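PDB 3SGH: SusD homolog from Bacteroides thetaiotaomicron, which probably binds glycans at the outer membrane as a SusD-like lipoprotein, helping to capture sugars for uptake by this gut bacterium. Local coordinates for residues A[272-277]-A[281-286]. Sequence-based numbering, arbitrary orientation.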
ATOM      1  N   THR A 272     -15.531   8.658  10.289  1.00 14.87           N
ATOM      2  CA  THR A 272     -16.582   9.183  11.154  1.00 16.34           C
ATOM      3  C   THR A 272     -16.306  10.646  11.422  1.00 16.00           C
ATOM      4  O   THR A 272     -15.135  11.039  11.473  1.00 16.68           O
ATOM      5  CB  THR A 272     -16.636   8.434  12.488  1.00 16.02           C
ATOM      6  OG1 THR A 272     -15.382   8.582  13.184  1.00 15.54           O
ATOM      7  CG2 THR A 272     -16.921   6.987  12.243  1.00 17.73           C
ATOM      8  N   PRO A 273     -17.352  11.450  11.588  1.00 17.42           N
ATOM      9  CA  PRO A 273     -17.206  12.837  12.025  1.00 17.79           C
ATOM     10  C   PRO A 273     -16.548  12.889  13.404  1.00 17.21           C
ATOM     11  O   PRO A 273     -16.790  12.002  14.236  1.00 17.46           O
ATOM     12  CB  PRO A 273     -18.669  13.313  12.144  1.00 17.67           C
ATOM     13  CG  PRO A 273     -19.348  12.555  11.088  1.00 20.19           C
ATOM     14  CD  PRO A 273     -18.731  11.179  11.144  1.00 19.14           C
ATOM     15  N   GLN A 274     -15.727  13.915  13.633  1.00 16.96           N
ATOM     16  CA  GLN A 274     -15.143  14.155  14.953  1.00 16.20           C
ATOM     17  C   GLN A 274     -16.237  14.456  15.944  1.00 16.79           C
ATOM     18  O   GLN A 274     -17.255  15.043  15.588  1.00 16.76           O
ATOM     19  CB  GLN A 274     -14.102  15.268  14.917  1.00 16.56           C
ATOM     20  CG  GLN A 274     -14.625  16.651  14.609  1.00 17.27           C
ATOM     21  CD  GLN A 274     -15.165  17.391  15.824  1.00 17.64           C
ATOM     22  OE1 GLN A 274     -14.801  17.103  16.995  1.00 16.45           O
ATOM     23  NE2 GLN A 274     -15.995  18.402  15.552  1.00 18.59           N
ATOM     24  N   THR A 275     -16.043  14.023  17.190  1.00 17.82           N
ATOM     25  CA  THR A 275     -17.032  14.263  18.236  1.00 18.61           C
ATOM     26  C   THR A 275     -16.414  14.997  19.444  1.00 18.94           C
ATOM     27  O   THR A 275     -17.030  15.075  20.530  1.00 20.63           O
ATOM     28  CB  THR A 275     -17.661  12.950  18.717  1.00 19.00           C
ATOM     29  OG1 THR A 275     -16.612  12.104  19.233  1.00 18.17           O
ATOM     30  CG2 THR A 275     -18.443  12.268  17.557  1.00 18.97           C
ATOM     31  N   GLN A 276     -15.214  15.528  19.257  1.00 17.75           N
ATOM     32  CA  GLN A 276     -14.539  16.288  20.324  1.00 17.53           C
ATOM     33  C   GLN A 276     -15.300  17.573  20.643  1.00 18.71           C
ATOM     34  O   GLN A 276     -15.400  17.964  21.822  1.00 18.52           O
ATOM     35  CB  GLN A 276     -13.104  16.615  19.908  1.00 16.83           C
ATOM     36  CG  GLN A 276     -12.296  17.345  20.981  1.00 19.93           C
ATOM     37  CD  GLN A 276     -12.187  16.553  22.297  1.00 21.04           C
ATOM     38  OE1 GLN A 276     -12.055  15.308  22.305  1.00 21.18           O
ATOM     39  NE2 GLN A 276     -12.227  17.280  23.427  1.00 23.06           N
ATOM     40  N   THR A 277     -15.804  18.231  19.602  1.00 18.11           N
ATOM     41  CA  THR A 277     -16.571  19.453  19.741  1.00 18.13           C
ATOM     42  C   THR A 277     -17.929  19.295  19.093  1.00 19.77           C
ATOM     43  O   THR A 277     -18.166  18.297  18.410  1.00 21.16           O
ATOM     44  CB  THR A 277     -15.851  20.657  19.062  1.00 18.71           C
ATOM     45  OG1 THR A 277     -16.054  20.614  17.640  1.00 18.89           O
ATOM     46  CG2 THR A 277     -14.365  20.662  19.362  1.00 17.37           C
ATOM     47  N   GLY A 281     -18.308  17.522  11.340  1.00 18.83           N
ATOM     48  CA  GLY A 281     -17.286  17.561  10.269  1.00 18.84           C
ATOM     49  C   GLY A 281     -16.199  16.498  10.484  1.00 16.94           C
ATOM     50  O   GLY A 281     -16.162  15.834  11.513  1.00 17.87           O
ATOM     51  N   TYR A 282     -15.304  16.411   9.508  1.00 16.27           N
ATOM     52  CA  TYR A 282     -14.250  15.444   9.445  1.00 15.78           C
ATOM     53  C   TYR A 282     -12.964  16.163   9.742  1.00 15.35           C
ATOM     54  O   TYR A 282     -12.668  17.156   9.123  1.00 16.49           O
ATOM     55  CB  TYR A 282     -14.205  14.760   8.056  1.00 15.15           C
ATOM     56  CG  TYR A 282     -15.519  14.085   7.735  1.00 16.71           C
ATOM     57  CD1 TYR A 282     -15.809  12.815   8.222  1.00 16.69           C
ATOM     58  CD2 TYR A 282     -16.501  14.750   6.999  1.00 19.30           C
ATOM     59  CE1 TYR A 282     -17.044  12.195   7.980  1.00 19.73           C
ATOM     60  CE2 TYR A 282     -17.738  14.115   6.720  1.00 20.48           C
ATOM     61  CZ  TYR A 282     -17.992  12.858   7.226  1.00 18.68           C
ATOM     62  OH  TYR A 282     -19.190  12.269   6.956  1.00 22.35           O
ATOM     63  N   VAL A 283     -12.253  15.672  10.756  1.00 15.78           N
ATOM     64  CA  VAL A 283     -10.971  16.229  11.182  1.00 15.18           C
ATOM     65  C   VAL A 283     -10.007  15.085  11.467  1.00 15.12           C
ATOM     66  O   VAL A 283     -10.218  14.248  12.386  1.00 14.68           O
ATOM     67  CB  VAL A 283     -11.096  17.146  12.420  1.00 15.48           C
ATOM     68  CG1 VAL A 283      -9.725  17.689  12.806  1.00 15.23           C
ATOM     69  CG2 VAL A 283     -12.119  18.339  12.197  1.00 15.07           C
ATOM     70  N   GLY A 284      -8.950  15.019  10.659  1.00 14.79           N
ATOM     71  CA  GLY A 284      -7.879  14.032  10.863  1.00 15.01           C
ATOM     72  C   GLY A 284      -6.842  14.472  11.880  1.00 15.14           C
ATOM     73  O   GLY A 284      -6.862  15.623  12.345  1.00 15.90           O
ATOM     74  N   VAL A 285      -5.940  13.551  12.193  1.00 13.97           N
ATOM     75  CA  VAL A 285      -4.821  13.759  13.114  1.00 13.88           C
ATOM     76  C   VAL A 285      -3.547  13.989  12.347  1.00 13.49           C
ATOM     77  O   VAL A 285      -3.221  13.228  11.438  1.00 13.33           O
ATOM     78  CB  VAL A 285      -4.666  12.558  14.098  1.00 13.94           C
ATOM     79  CG1 VAL A 285      -3.476  12.833  15.103  1.00 14.33           C
ATOM     80  CG2 VAL A 285      -5.977  12.292  14.802  1.00 13.14           C
ATOM     81  N   ARG A 286      -2.796  15.043  12.704  1.00 14.06           N
ATOM     82  CA  ARG A 286      -1.514  15.281  12.072  1.00 14.58           C
ATOM     83  C   ARG A 286      -0.521  14.188  12.526  1.00 14.73           C
ATOM     84  O   ARG A 286      -0.250  14.048  13.725  1.00 15.36           O
ATOM     85  CB  ARG A 286      -1.001  16.675  12.424  1.00 14.85           C
ATOM     86  CG  ARG A 286       0.320  17.043  11.764  1.00 12.97           C
ATOM     87  CD  ARG A 286       0.148  17.404  10.257  1.00 14.98           C
ATOM     88  NE  ARG A 286       1.460  17.647   9.677  1.00 15.05           N
ATOM     89  CZ  ARG A 286       2.178  18.759   9.784  1.00 15.33           C
ATOM     90  NH1 ARG A 286       1.685  19.834  10.332  1.00 16.69           N
ATOM     91  NH2 ARG A 286       3.416  18.795   9.279  1.00 16.29           N
TER
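Two torsions set up the meeting of Q274 with V283 and of P273 with Y282: Q274 chi1 of 66° holds CG between the backbone N and the carbonyl carbon, and Y282 chi1 of -58° sets CG anti to the carbonyl carbon, the ring end approaching P273 although the CB bond points away. Both residues belong to an irregular surface loop of this SusD-like protein, between helix 267-270 and strand 314-317, and exemplify how a loop without regular strands can close on itself through one backbone bond and two small apolar contacts. Q274 N donates to G281 O at 2.9 Å, and P273 CA adds a CA-H...O contact to G281 O at 3.2 Å. P273 and Y282 lie side by side, pointing the same way, with CD against CE1 at 3.7 Å, while Q274 CG touches V283 CG2 at 3.9 Å. Beyond CG the Q274 chain bends at chi2 (84°), bringing the amide to T277, where NE2 binds both T277 OG1 and G280 O. S302 ties the two passes together from outside, its OG bonding T272 O and V283 N. Through its oxygen, the same amide accepts T277 N at Q274 OE1, 3.0 Å, in the carbonyl plane on a lone pair.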